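Local coordinates for protein lectin (Trichosanthes anguina, PDB 4HR6) that probably binds carbohydrate as a seed lectin, a three-chain, nontoxic homologue of type II ribosome-inactivating proteins, at residues B[3-8]-B[51-56]; B[61-66]-B[102-107]; B[81-86]-B[111-116]; B[148-153]-B[197-202]. All blocks are in the same frame, centred on the assembly; numbering follows the deposited sequence.

Contacts 2 and 3 are buried, 1 and 4 only partly; contacts 1, 3 and 4 meet another chain, whereas none touches contact 2. Contacts 2 and 3 share helix 103-119, whose first turn meets a loop beyond the mixed sheet and whose later turn meets the start of helix 85-96; they touch through Leu-105 and Ile-81. Contact 1, at the strand 3-9 side of that sheet, reaches contact 3 through Leu-6 and Leu-8 against Val-114. Contacts 1 and 2 have no hydrogen bond across their segments and rest on apolar side chains, contact 3 adds a weak N-H to sulfur bond, and contact 4 joins its C-terminal segment to helix 141-159 by two sound hydrogen bonds.

Contact 1: residues B[3-8]-B[51-56]; sequences FYLLTL and TLFTDT
Phe-3 and Leu-5, on a strand of the mixed sheet, pack against Thr-51, Leu-52 and Phe-53 in the connection from helix 46-51 to strand 57-60. On the side of 51-56, Leu-52 does most of the touching. Its CD1 lies over one face of the Phe-3 ring, 4.1 Å from the centroid and displaced toward the rim, a CH-pi contact with Phe-3 CG 3.9 Å from Leu-52 CD1. The other branch, Leu-52 CD2, reaches Phe-3 CB at 3.9 Å, so both branches pack on the same side of Phe-3, one over the ring, one against CB. With CG anti to its carbonyl carbon (chi1 -59°), the Phe-3 ring swings over to this side of the strand. Thr-51 OG1 comes within 3.7 Å of Phe-3 CE1, but its hydrogen bond goes to Leu-47 O in the helix behind. Leu-5 CD2 touches both Leu-52 CD2, at 4.4 Å, and Phe-53 CZ, at 4.3 Å. A type I turn runs from Phe-53 to Thr-56. Strand 15-21 backs the cluster, and Thr-7 and Leu-8 pair in parallel with a strand of another chain. Such apolar cover over one face of the N-terminal beta-sheet belongs to the ribosome-inactivating protein fold.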
loop_
_atom_site.group_PDB
_atom_site.type_symbol
_atom_site.label_atom_id
_atom_site.label_comp_id
_atom_site.label_asym_id
_atom_site.label_seq_id
_atom_site.Cartn_x
_atom_site.Cartn_y
_atom_site.Cartn_z
ATOM N N PHE B 3 6.924 -21.795 -14.651
ATOM C CA PHE B 3 7.211 -20.664 -15.508
ATOM C C PHE B 3 5.945 -20.114 -16.160
ATOM O O PHE B 3 5.091 -20.863 -16.640
ATOM C CB PHE B 3 8.292 -21.056 -16.529
ATOM C CG PHE B 3 9.571 -21.490 -15.873
ATOM C CD1 PHE B 3 9.902 -22.825 -15.777
ATOM C CD2 PHE B 3 10.389 -20.570 -15.264
ATOM C CE1 PHE B 3 11.047 -23.221 -15.131
ATOM C CE2 PHE B 3 11.531 -20.959 -14.606
ATOM C CZ PHE B 3 11.866 -22.291 -14.539
ATOM N N TYR B 4 5.830 -18.793 -16.150
ATOM C CA TYR B 4 4.701 -18.093 -16.743
ATOM C C TYR B 4 5.193 -17.367 -17.997
ATOM O O TYR B 4 6.246 -16.719 -17.971
ATOM C CB TYR B 4 4.168 -17.110 -15.721
ATOM C CG TYR B 4 2.969 -16.307 -16.127
ATOM C CD1 TYR B 4 1.749 -16.911 -16.410
ATOM C CD2 TYR B 4 3.039 -14.919 -16.175
ATOM C CE1 TYR B 4 0.635 -16.143 -16.749
ATOM C CE2 TYR B 4 1.943 -14.156 -16.507
ATOM C CZ TYR B 4 0.746 -14.762 -16.791
ATOM O OH TYR B 4 -0.322 -13.953 -17.120
ATOM N N LEU B 5 4.435 -17.494 -19.080
ATOM C CA LEU B 5 4.802 -16.915 -20.364
ATOM C C LEU B 5 3.930 -15.745 -20.679
ATOM O O LEU B 5 2.738 -15.727 -20.418
ATOM C CB LEU B 5 4.652 -17.911 -21.512
ATOM C CG LEU B 5 5.507 -19.172 -21.464
ATOM C CD1 LEU B 5 5.218 -20.021 -22.694
ATOM C CD2 LEU B 5 6.985 -18.835 -21.388
ATOM N N LEU B 6 4.538 -14.797 -21.353
ATOM C CA LEU B 6 3.990 -13.499 -21.470
ATOM C C LEU B 6 4.472 -12.933 -22.789
ATOM O O LEU B 6 5.673 -12.898 -23.042
ATOM C CB LEU B 6 4.551 -12.747 -20.293
ATOM C CG LEU B 6 3.890 -11.484 -19.893
ATOM C CD1 LEU B 6 3.979 -11.408 -18.373
ATOM C CD2 LEU B 6 4.600 -10.359 -20.606
ATOM N N THR B 7 3.550 -12.494 -23.628
ATOM C CA THR B 7 3.910 -11.980 -24.945
ATOM C C THR B 7 3.765 -10.461 -25.042
ATOM O O THR B 7 2.792 -9.880 -24.593
ATOM C CB THR B 7 3.066 -12.669 -26.026
ATOM O OG1 THR B 7 3.272 -14.084 -25.931
ATOM C CG2 THR B 7 3.467 -12.219 -27.425
ATOM N N LEU B 8 4.757 -9.817 -25.632
ATOM C CA LEU B 8 4.689 -8.383 -25.893
ATOM C C LEU B 8 4.881 -8.194 -27.379
ATOM O O LEU B 8 5.726 -8.849 -27.972
ATOM C CB LEU B 8 5.792 -7.647 -25.150
ATOM C CG LEU B 8 5.864 -7.865 -23.648
ATOM C CD1 LEU B 8 7.225 -7.412 -23.154
ATOM C CD2 LEU B 8 4.757 -7.107 -22.946
ATOM N N THR B 51 13.232 -27.193 -19.370
ATOM C CA THR B 51 11.817 -27.151 -19.664
ATOM C C THR B 51 11.398 -26.040 -20.614
ATOM O O THR B 51 10.313 -26.124 -21.157
ATOM C CB THR B 51 10.975 -27.026 -18.369
ATOM O OG1 THR B 51 11.433 -25.919 -17.608
ATOM C CG2 THR B 51 11.101 -28.273 -17.502
ATOM N N LEU B 52 12.210 -24.997 -20.817
ATOM C CA LEU B 52 11.777 -23.887 -21.677
ATOM C C LEU B 52 12.546 -23.826 -22.975
ATOM O O LEU B 52 13.759 -23.928 -22.985
ATOM C CB LEU B 52 11.961 -22.539 -20.983
ATOM C CG LEU B 52 11.171 -22.262 -19.716
ATOM C CD1 LEU B 52 11.734 -21.024 -19.030
ATOM C CD2 LEU B 52 9.698 -22.096 -20.048
ATOM N N PHE B 53 11.823 -23.588 -24.055
ATOM C CA PHE B 53 12.409 -23.326 -25.364
ATOM C C PHE B 53 13.402 -24.415 -25.746
ATOM O O PHE B 53 14.483 -24.144 -26.253
ATOM C CB PHE B 53 13.049 -21.927 -25.406
ATOM C CG PHE B 53 12.144 -20.825 -24.909
ATOM C CD1 PHE B 53 10.840 -20.701 -25.374
ATOM C CD2 PHE B 53 12.588 -19.914 -23.957
ATOM C CE1 PHE B 53 10.007 -19.698 -24.901
ATOM C CE2 PHE B 53 11.756 -18.914 -23.489
ATOM C CZ PHE B 53 10.471 -18.806 -23.959
ATOM N N THR B 54 13.016 -25.659 -25.499
ATOM C CA THR B 54 13.939 -26.791 -25.652
ATOM C C THR B 54 14.182 -27.170 -27.111
ATOM O O THR B 54 15.152 -27.831 -27.415
ATOM C CB THR B 54 13.441 -28.016 -24.867
ATOM O OG1 THR B 54 12.059 -28.255 -25.179
ATOM C CG2 THR B 54 13.567 -27.746 -23.383
ATOM N N ASP B 55 13.307 -26.728 -27.997
ATOM C CA ASP B 55 13.506 -26.872 -29.433
ATOM C C ASP B 55 14.125 -25.606 -30.042
ATOM O O ASP B 55 13.756 -25.216 -31.141
ATOM C CB ASP B 55 12.152 -27.136 -30.090
ATOM C CG ASP B 55 11.179 -26.004 -29.850
ATOM O OD1 ASP B 55 11.049 -25.563 -28.687
ATOM O OD2 ASP B 55 10.579 -25.521 -30.823
ATOM N N THR B 56 15.052 -24.966 -29.325
ATOM C CA THR B 56 15.761 -23.788 -29.820
ATOM C C THR B 56 17.217 -23.932 -29.452
ATOM O O THR B 56 17.564 -24.760 -28.620
ATOM C CB THR B 56 15.192 -22.463 -29.213
ATOM O OG1 THR B 56 15.514 -22.359 -27.816
ATOM C CG2 THR B 56 13.723 -22.424 -29.365
#

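Contact 2: residues B[61-66]-B[102-107]; sequences LNFDNT and LLPLSF
Phe-63, in the loop between strand 57-60 and helix 67-74, points its ring at the first turn of helix 103-119 in the interior of the ribosome-inactivating protein fold. From CB the side chain leaves with CG set between the backbone N and the carbonyl carbon (chi1 45°), which carries the ring across to the helix. One face of the ring lies under Leu-61 CB of its own loop. Beyond CG the two sides part: Phe-63 CE2 meets Pro-104 CG at 4.0 Å, while Phe-63 CE1 approaches Phe-107 CD1 at 4.1 Å. At the far end Phe-63 CZ abuts Leu-103 CB, 4.2 Å away; this carbon and Phe-107 CD1 both sit at the edge of the Phe-63 ring, near its plane. Leu-61 works beside it with both branches, its CD2 3.9 Å from Leu-103 CD1 and its CD1 4.0 Å from Phe-107 CE1.

No hydrogen bond joins the two segments. The loop is held by backbone pairing of Leu-61 with Phe-40 and Phe-63 with Leu-42, and on the helix Ser-106 OG is bonded to Asn-94. Phe-63 also touches Leu-70, Pro-104 touches Ala-73, and Leu-103 and Phe-107 touch Leu-95. An Asx turn shapes the loop end, where Asp-64 OD1 receives Thr-66 N at 3.0 Å on its anti side and Thr-66 OG1 at 2.7 Å through its syn lone pair.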
loop_
_atom_site.group_PDB
_atom_site.type_symbol
_atom_site.label_atom_id
_atom_site.label_comp_id
_atom_site.label_asym_id
_atom_site.label_seq_id
_atom_site.Cartn_x
_atom_site.Cartn_y
_atom_site.Cartn_z
ATOM N N LEU B 61 23.090 -15.354 -21.686
ATOM C CA LEU B 61 23.548 -13.965 -21.655
ATOM C C LEU B 61 24.684 -13.825 -20.662
ATOM O O LEU B 61 24.829 -14.638 -19.760
ATOM C CB LEU B 61 22.375 -13.029 -21.308
ATOM C CG LEU B 61 21.239 -13.161 -22.323
ATOM C CD1 LEU B 61 19.938 -12.555 -21.844
ATOM C CD2 LEU B 61 21.635 -12.572 -23.672
ATOM N N ASN B 62 25.502 -12.801 -20.838
ATOM C CA ASN B 62 26.637 -12.567 -19.962
ATOM C C ASN B 62 26.322 -11.553 -18.865
ATOM O O ASN B 62 27.186 -10.809 -18.438
ATOM C CB ASN B 62 27.875 -12.151 -20.767
ATOM C CG ASN B 62 27.664 -10.875 -21.561
ATOM O OD1 ASN B 62 26.545 -10.564 -22.000
ATOM N ND2 ASN B 62 28.747 -10.135 -21.773
ATOM N N PHE B 63 25.072 -11.550 -18.408
ATOM C CA PHE B 63 24.664 -10.812 -17.216
ATOM C C PHE B 63 23.458 -11.527 -16.626
ATOM O O PHE B 63 22.840 -12.377 -17.290
ATOM C CB PHE B 63 24.298 -9.352 -17.535
ATOM C CG PHE B 63 23.432 -9.190 -18.743
ATOM C CD1 PHE B 63 22.073 -9.275 -18.651
ATOM C CD2 PHE B 63 24.000 -8.976 -19.984
ATOM C CE1 PHE B 63 21.279 -9.130 -19.774
ATOM C CE2 PHE B 63 23.227 -8.842 -21.110
ATOM C CZ PHE B 63 21.862 -8.917 -21.011
ATOM N N ASP B 64 23.134 -11.196 -15.382
ATOM C CA ASP B 64 22.043 -11.859 -14.698
ATOM C C ASP B 64 20.854 -10.909 -14.521
ATOM O O ASP B 64 20.882 -9.757 -14.983
ATOM C CB ASP B 64 22.519 -12.564 -13.415
ATOM C CG ASP B 64 22.943 -11.638 -12.329
ATOM O OD1 ASP B 64 22.280 -10.607 -12.102
ATOM O OD2 ASP B 64 23.923 -11.979 -11.642
ATOM N N ASN B 65 19.784 -11.423 -13.941
ATOM C CA ASN B 65 18.542 -10.689 -13.894
ATOM C C ASN B 65 18.413 -9.774 -12.685
ATOM O O ASN B 65 17.345 -9.283 -12.413
ATOM C CB ASN B 65 17.346 -11.642 -14.004
ATOM C CG ASN B 65 17.334 -12.705 -12.941
ATOM O OD1 ASN B 65 17.890 -12.535 -11.879
ATOM N ND2 ASN B 65 16.656 -13.802 -13.218
ATOM N N THR B 66 19.478 -9.575 -11.928
ATOM C CA THR B 66 19.411 -8.617 -10.827
ATOM C C THR B 66 19.530 -7.219 -11.440
ATOM O O THR B 66 20.167 -7.031 -12.494
ATOM C CB THR B 66 20.554 -8.779 -9.831
ATOM O OG1 THR B 66 21.798 -8.544 -10.504
ATOM C CG2 THR B 66 20.553 -10.178 -9.198
ATOM N N LEU B 102 21.934 -3.124 -27.029
ATOM C CA LEU B 102 20.778 -2.536 -26.378
ATOM C C LEU B 102 19.983 -3.474 -25.451
ATOM O O LEU B 102 18.916 -3.092 -24.952
ATOM C CB LEU B 102 19.851 -1.989 -27.463
ATOM C CG LEU B 102 20.469 -0.808 -28.222
ATOM C CD1 LEU B 102 19.699 -0.486 -29.490
ATOM C CD2 LEU B 102 20.531 0.405 -27.318
ATOM N N LEU B 103 20.504 -4.678 -25.215
ATOM C CA LEU B 103 19.798 -5.695 -24.449
ATOM C C LEU B 103 19.618 -5.336 -22.978
ATOM O O LEU B 103 18.519 -5.392 -22.490
ATOM C CB LEU B 103 20.458 -7.085 -24.577
ATOM C CG LEU B 103 20.141 -7.935 -25.807
ATOM C CD1 LEU B 103 20.532 -9.377 -25.519
ATOM C CD2 LEU B 103 18.685 -7.873 -26.232
ATOM N N PRO B 104 20.699 -5.008 -22.265
ATOM C CA PRO B 104 20.526 -4.714 -20.841
ATOM C C PRO B 104 19.547 -3.556 -20.616
ATOM O O PRO B 104 18.659 -3.632 -19.778
ATOM C CB PRO B 104 21.933 -4.313 -20.383
ATOM C CG PRO B 104 22.862 -4.836 -21.400
ATOM C CD PRO B 104 22.113 -4.953 -22.682
ATOM N N LEU B 105 19.720 -2.495 -21.384
ATOM C CA LEU B 105 18.844 -1.334 -21.306
ATOM C C LEU B 105 17.396 -1.719 -21.564
ATOM O O LEU B 105 16.497 -1.321 -20.814
ATOM C CB LEU B 105 19.280 -0.296 -22.338
ATOM C CG LEU B 105 18.505 1.021 -22.281
ATOM C CD1 LEU B 105 19.155 1.917 -21.240
ATOM C CD2 LEU B 105 18.456 1.701 -23.650
ATOM N N SER B 106 17.176 -2.501 -22.616
ATOM C CA SER B 106 15.823 -2.898 -22.997
ATOM C C SER B 106 15.175 -3.759 -21.915
ATOM O O SER B 106 14.001 -3.571 -21.623
ATOM C CB SER B 106 15.815 -3.580 -24.363
ATOM O OG SER B 106 16.459 -2.761 -25.335
ATOM N N PHE B 107 15.949 -4.654 -21.288
ATOM C CA PHE B 107 15.432 -5.431 -20.161
ATOM C C PHE B 107 15.010 -4.535 -18.975
ATOM O O PHE B 107 13.969 -4.733 -18.375
ATOM C CB PHE B 107 16.444 -6.489 -19.693
ATOM C CG PHE B 107 16.334 -7.801 -20.427
ATOM C CD1 PHE B 107 17.428 -8.346 -21.072
ATOM C CD2 PHE B 107 15.134 -8.489 -20.464
ATOM C CE1 PHE B 107 17.323 -9.565 -21.743
ATOM C CE2 PHE B 107 15.019 -9.702 -21.139
ATOM C CZ PHE B 107 16.113 -10.235 -21.774
#

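Contact 3: residues B[81-86]-B[111-116]; sequences IVLGVD and IQMVLE
Met-113, on helix 103-119, sets its thioether against Gly-84, the N-cap residue of helix 85-96, joining two helices of the ribosome-inactivating protein fold. Gly-84 N points at Met-113 SD over 3.6 Å in a weak hydrogen bond, and Met-113 CE rests 3.3 Å from Gly-84 O. The methionine reaches that far because its chain runs extended through chi2 and then bends at chi3 (70°), laying the methyl group along the glycine carbonyl. Gly-84 itself holds backbone angles suited to glycine. Next to it Leu-83 CB lies 4.2 Å from Met-113 SD, and Leu-83 CD2 sits 4.0 Å from Gln-112 OE1, the two side chains crossing at about a right angle.

Outside this shell, Gln-112 NE2 is hydrogen-bonded to Glu-147 OE2, which would favour turning OE1 toward Leu-83. Val-127 and Phe-131 of helix 121-132 touch Met-113, while Met-113 O accepts a hydrogen bond from Tyr-13 of another chain. Glu-116, salt-bridged to Lys-119, probably matches the active-site glutamate of toxic relatives. The helix widens here into a pi-type turn: Ile-111 O accepts from both Leu-115 N, at 2.8 Å, and Glu-116 N, at 3.0 Å.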
loop_
_atom_site.group_PDB
_atom_site.type_symbol
_atom_site.label_atom_id
_atom_site.label_comp_id
_atom_site.label_asym_id
_atom_site.label_seq_id
_atom_site.Cartn_x
_atom_site.Cartn_y
_atom_site.Cartn_z
ATOM N N ILE B 81 17.115 6.158 -16.875
ATOM C CA ILE B 81 16.539 5.522 -18.036
ATOM C C ILE B 81 15.067 5.835 -18.128
ATOM O O ILE B 81 14.315 5.564 -17.198
ATOM C CB ILE B 81 16.736 4.000 -17.970
ATOM C CG1 ILE B 81 18.231 3.675 -18.041
ATOM C CG2 ILE B 81 15.992 3.314 -19.095
ATOM C CD1 ILE B 81 18.579 2.318 -17.485
ATOM N N VAL B 82 14.660 6.370 -19.271
ATOM C CA VAL B 82 13.291 6.792 -19.467
ATOM C C VAL B 82 12.386 5.591 -19.671
ATOM O O VAL B 82 12.768 4.631 -20.340
ATOM C CB VAL B 82 13.130 7.787 -20.664
ATOM C CG1 VAL B 82 13.760 9.120 -20.329
ATOM C CG2 VAL B 82 13.762 7.254 -21.943
ATOM N N LEU B 83 11.195 5.666 -19.077
ATOM C CA LEU B 83 10.126 4.693 -19.236
ATOM C C LEU B 83 8.954 5.363 -19.932
ATOM O O LEU B 83 8.769 6.579 -19.824
ATOM C CB LEU B 83 9.656 4.192 -17.875
ATOM C CG LEU B 83 10.768 3.632 -16.990
ATOM C CD1 LEU B 83 10.164 3.107 -15.703
ATOM C CD2 LEU B 83 11.532 2.548 -17.747
ATOM N N GLY B 84 8.148 4.558 -20.617
ATOM C CA GLY B 84 6.991 5.063 -21.344
ATOM C C GLY B 84 6.683 4.204 -22.545
ATOM O O GLY B 84 7.338 3.182 -22.790
ATOM N N VAL B 85 5.701 4.641 -23.313
ATOM C CA VAL B 85 5.194 3.881 -24.436
ATOM C C VAL B 85 6.277 3.644 -25.487
ATOM O O VAL B 85 6.460 2.518 -25.949
ATOM C CB VAL B 85 4.005 4.600 -25.081
ATOM C CG1 VAL B 85 3.511 3.826 -26.296
ATOM C CG2 VAL B 85 2.890 4.777 -24.054
ATOM N N ASP B 86 6.995 4.696 -25.858
ATOM C CA ASP B 86 7.960 4.584 -26.939
ATOM C C ASP B 86 9.246 3.913 -26.488
ATOM O O ASP B 86 9.824 3.155 -27.234
ATOM C CB ASP B 86 8.244 5.956 -27.587
ATOM C CG ASP B 86 7.016 6.542 -28.272
ATOM O OD1 ASP B 86 6.397 5.862 -29.112
ATOM O OD2 ASP B 86 6.664 7.698 -27.965
ATOM N N ILE B 111 11.262 -4.946 -17.673
ATOM C CA ILE B 111 11.082 -5.501 -16.348
ATOM C C ILE B 111 10.310 -4.502 -15.475
ATOM O O ILE B 111 9.339 -4.862 -14.821
ATOM C CB ILE B 111 12.450 -5.917 -15.733
ATOM C CG1 ILE B 111 12.968 -7.167 -16.458
ATOM C CG2 ILE B 111 12.344 -6.191 -14.243
ATOM C CD1 ILE B 111 14.393 -7.521 -16.117
ATOM N N GLN B 112 10.715 -3.243 -15.503
ATOM C CA GLN B 112 10.050 -2.243 -14.676
ATOM C C GLN B 112 8.608 -2.014 -15.089
ATOM O O GLN B 112 7.721 -1.990 -14.248
ATOM C CB GLN B 112 10.828 -0.949 -14.681
ATOM C CG GLN B 112 12.126 -1.074 -13.924
ATOM C CD GLN B 112 12.836 0.238 -13.823
ATOM O OE1 GLN B 112 13.515 0.668 -14.758
ATOM N NE2 GLN B 112 12.688 0.887 -12.689
ATOM N N MET B 113 8.373 -1.889 -16.388
ATOM C CA MET B 113 7.053 -1.551 -16.893
ATOM C C MET B 113 6.081 -2.712 -16.862
ATOM O O MET B 113 4.864 -2.490 -16.948
ATOM C CB MET B 113 7.143 -1.007 -18.301
ATOM C CG MET B 113 7.737 0.381 -18.369
ATOM S SD MET B 113 7.805 1.062 -20.039
ATOM C CE MET B 113 6.060 1.351 -20.363
ATOM N N VAL B 114 6.581 -3.943 -16.709
ATOM C CA VAL B 114 5.699 -5.108 -16.657
ATOM C C VAL B 114 5.720 -5.787 -15.281
ATOM O O VAL B 114 4.680 -5.920 -14.628
ATOM C CB VAL B 114 6.066 -6.130 -17.754
ATOM C CG1 VAL B 114 5.195 -7.361 -17.633
ATOM C CG2 VAL B 114 5.895 -5.507 -19.135
ATOM N N LEU B 115 6.898 -6.202 -14.818
ATOM C CA LEU B 115 6.951 -6.979 -13.601
ATOM C C LEU B 115 6.836 -6.083 -12.379
ATOM O O LEU B 115 6.094 -6.388 -11.468
ATOM C CB LEU B 115 8.225 -7.828 -13.527
ATOM C CG LEU B 115 8.438 -8.878 -14.612
ATOM C CD1 LEU B 115 9.725 -9.659 -14.342
ATOM C CD2 LEU B 115 7.255 -9.822 -14.658
ATOM N N GLU B 116 7.577 -4.984 -12.347
ATOM C CA GLU B 116 7.567 -4.130 -11.170
ATOM C C GLU B 116 6.222 -3.397 -11.026
ATOM O O GLU B 116 5.724 -3.193 -9.915
ATOM C CB GLU B 116 8.752 -3.171 -11.208
ATOM C CG GLU B 116 10.116 -3.852 -11.307
ATOM C CD GLU B 116 10.377 -4.791 -10.166
ATOM O OE1 GLU B 116 10.496 -4.303 -9.033
ATOM O OE2 GLU B 116 10.433 -6.025 -10.385
#

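Contact 4: residues B[148-153]-B[197-202]; sequences DNWSEI and LQLYHC
Trp-150 NE1 donates to Leu-197 O at 2.9 Å, a nearly straight bond (166°) that ties helix 141-159 to the C-terminal segment. The acceptor lies close to the indole plane, while the donor is tilted from the plane of the carbonyl. The indole trails opposite the backbone N (chi1 177°), which lays it alongside 197-202. Leu-199 CB then lies over one face of the six-membered ring, 3.6 Å from Trp-150 CH2 and offset toward the rim, a CH-pi contact; Leu-199 N also comes within 3.5 Å of Trp-150 CZ2.

One residue on, Leu-199 CD2 touches Ser-151 OG at 3.6 Å. His-201 NE2 donates to Ser-151 O at 3.0 Å, a more bent bond (141°) whose donor stands above the carbonyl plane, off its lone pairs. Gln-158 steadies this segment through Leu-199 O and the backbone N of His-201 and Cys-202, and Cys-202 is disulfide-bonded to Cys-3 of another chain. Lys-119 makes a cation-pi contact with Trp-150, which probably corresponds to the active-site tryptophan of ribosome-inactivating relatives.

In each bond a side-chain ring N-H meets a backbone carbonyl, once from the helix (Trp-150 to Leu-197 O) and once toward it (His-201 to Ser-151 O). Donation through NE2 implies that this nitrogen of His-201 carries a proton, whether or not the ring is charged.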
loop_
_atom_site.group_PDB
_atom_site.type_symbol
_atom_site.label_atom_id
_atom_site.label_comp_id
_atom_site.label_asym_id
_atom_site.label_seq_id
_atom_site.Cartn_x
_atom_site.Cartn_y
_atom_site.Cartn_z
ATOM N N ASP B 148 13.649 -2.100 -4.892
ATOM C CA ASP B 148 14.730 -2.655 -4.106
ATOM C C ASP B 148 14.272 -3.320 -2.794
ATOM O O ASP B 148 14.981 -4.174 -2.264
ATOM C CB ASP B 148 15.769 -1.572 -3.806
ATOM C CG ASP B 148 16.550 -1.137 -5.044
ATOM O OD1 ASP B 148 16.503 -1.808 -6.094
ATOM O OD2 ASP B 148 17.223 -0.103 -4.953
ATOM N N ASN B 149 13.109 -2.940 -2.266
ATOM C CA ASN B 149 12.632 -3.487 -0.973
ATOM C C ASN B 149 11.495 -4.482 -1.040
ATOM O O ASN B 149 10.994 -4.902 -0.004
ATOM C CB ASN B 149 12.217 -2.337 -0.054
ATOM C CG ASN B 149 13.406 -1.609 0.521
ATOM O OD1 ASN B 149 14.131 -2.155 1.327
ATOM N ND2 ASN B 149 13.626 -0.398 0.091
ATOM N N TRP B 150 11.073 -4.876 -2.244
ATOM C CA TRP B 150 9.903 -5.757 -2.385
ATOM C C TRP B 150 10.015 -7.066 -1.616
ATOM O O TRP B 150 9.047 -7.532 -1.007
ATOM C CB TRP B 150 9.675 -6.076 -3.856
ATOM C CG TRP B 150 8.576 -7.004 -4.102
ATOM C CD1 TRP B 150 7.259 -6.774 -3.890
ATOM C CD2 TRP B 150 8.670 -8.324 -4.657
ATOM N NE1 TRP B 150 6.516 -7.870 -4.271
ATOM C CE2 TRP B 150 7.358 -8.839 -4.734
ATOM C CE3 TRP B 150 9.737 -9.126 -5.080
ATOM C CZ2 TRP B 150 7.074 -10.116 -5.221
ATOM C CZ3 TRP B 150 9.461 -10.398 -5.568
ATOM C CH2 TRP B 150 8.135 -10.877 -5.647
ATOM N N SER B 151 11.189 -7.685 -1.691
ATOM C CA SER B 151 11.429 -8.930 -0.981
ATOM C C SER B 151 11.291 -8.752 0.518
ATOM O O SER B 151 10.630 -9.526 1.186
ATOM C CB SER B 151 12.833 -9.460 -1.287
ATOM O OG SER B 151 13.008 -10.686 -0.609
ATOM N N GLU B 152 11.944 -7.727 1.026
ATOM C CA GLU B 152 11.937 -7.386 2.438
ATOM C C GLU B 152 10.539 -6.975 2.931
ATOM O O GLU B 152 10.141 -7.363 4.027
ATOM C CB GLU B 152 12.925 -6.251 2.653
ATOM C CG GLU B 152 13.156 -5.840 4.089
ATOM C CD GLU B 152 13.746 -6.940 4.960
ATOM O OE1 GLU B 152 14.381 -7.869 4.435
ATOM O OE2 GLU B 152 13.568 -6.861 6.191
ATOM N N ILE B 153 9.809 -6.192 2.127
ATOM C CA ILE B 153 8.416 -5.834 2.442
ATOM C C ILE B 153 7.556 -7.064 2.492
ATOM O O ILE B 153 6.762 -7.228 3.408
ATOM C CB ILE B 153 7.804 -4.874 1.392
ATOM C CG1 ILE B 153 8.399 -3.485 1.540
ATOM C CG2 ILE B 153 6.282 -4.789 1.493
ATOM C CD1 ILE B 153 8.127 -2.592 0.348
ATOM N N LEU B 197 1.306 -7.905 -5.018
ATOM C CA LEU B 197 1.763 -9.288 -5.006
ATOM C C LEU B 197 2.900 -9.402 -4.013
ATOM O O LEU B 197 3.732 -8.509 -3.940
ATOM C CB LEU B 197 2.286 -9.697 -6.377
ATOM C CG LEU B 197 1.285 -9.891 -7.508
ATOM C CD1 LEU B 197 2.033 -10.177 -8.801
ATOM C CD2 LEU B 197 0.276 -10.985 -7.225
ATOM N N GLN B 198 2.953 -10.493 -3.251
ATOM C CA GLN B 198 4.063 -10.657 -2.320
ATOM C C GLN B 198 4.819 -11.958 -2.524
ATOM O O GLN B 198 4.231 -13.009 -2.807
ATOM C CB GLN B 198 3.624 -10.481 -0.863
ATOM C CG GLN B 198 2.651 -11.499 -0.333
ATOM C CD GLN B 198 2.181 -11.149 1.067
ATOM O OE1 GLN B 198 2.973 -11.125 2.001
ATOM N NE2 GLN B 198 0.888 -10.890 1.217
ATOM N N LEU B 199 6.138 -11.856 -2.390
ATOM C CA LEU B 199 7.013 -13.022 -2.413
ATOM C C LEU B 199 6.772 -13.891 -1.179
ATOM O O LEU B 199 6.728 -13.382 -0.057
ATOM C CB LEU B 199 8.471 -12.560 -2.436
ATOM C CG LEU B 199 9.565 -13.620 -2.602
ATOM C CD1 LEU B 199 9.528 -14.252 -3.979
ATOM C CD2 LEU B 199 10.912 -12.958 -2.362
ATOM N N TYR B 200 6.629 -15.192 -1.396
ATOM C CA TYR B 200 6.564 -16.167 -0.310
ATOM C C TYR B 200 7.889 -16.312 0.459
ATOM O O TYR B 200 8.936 -16.521 -0.120
ATOM C CB TYR B 200 6.160 -17.532 -0.864
ATOM C CG TYR B 200 6.133 -18.608 0.183
ATOM C CD1 TYR B 200 7.234 -19.447 0.369
ATOM C CD2 TYR B 200 5.028 -18.776 1.007
ATOM C CE1 TYR B 200 7.226 -20.429 1.327
ATOM C CE2 TYR B 200 5.009 -19.765 1.961
ATOM C CZ TYR B 200 6.120 -20.585 2.121
ATOM O OH TYR B 200 6.115 -21.573 3.067
ATOM N N HIS B 201 7.827 -16.177 1.773
ATOM C CA HIS B 201 8.979 -16.467 2.642
ATOM C C HIS B 201 8.609 -17.533 3.648
ATOM O O HIS B 201 9.405 -18.443 3.889
ATOM C CB HIS B 201 9.428 -15.236 3.424
ATOM C CG HIS B 201 10.132 -14.204 2.603
ATOM N ND1 HIS B 201 11.482 -14.250 2.360
ATOM C CD2 HIS B 201 9.680 -13.083 1.998
ATOM C CE1 HIS B 201 11.835 -13.202 1.635
ATOM N NE2 HIS B 201 10.760 -12.473 1.412
ATOM N N CYS B 202 7.423 -17.414 4.259
ATOM C CA CYS B 202 7.034 -18.307 5.348
ATOM C C CYS B 202 5.566 -18.684 5.318
ATOM O O CYS B 202 4.748 -17.916 4.808
ATOM C CB CYS B 202 7.338 -17.642 6.671
ATOM S SG CYS B 202 9.100 -17.531 7.064
#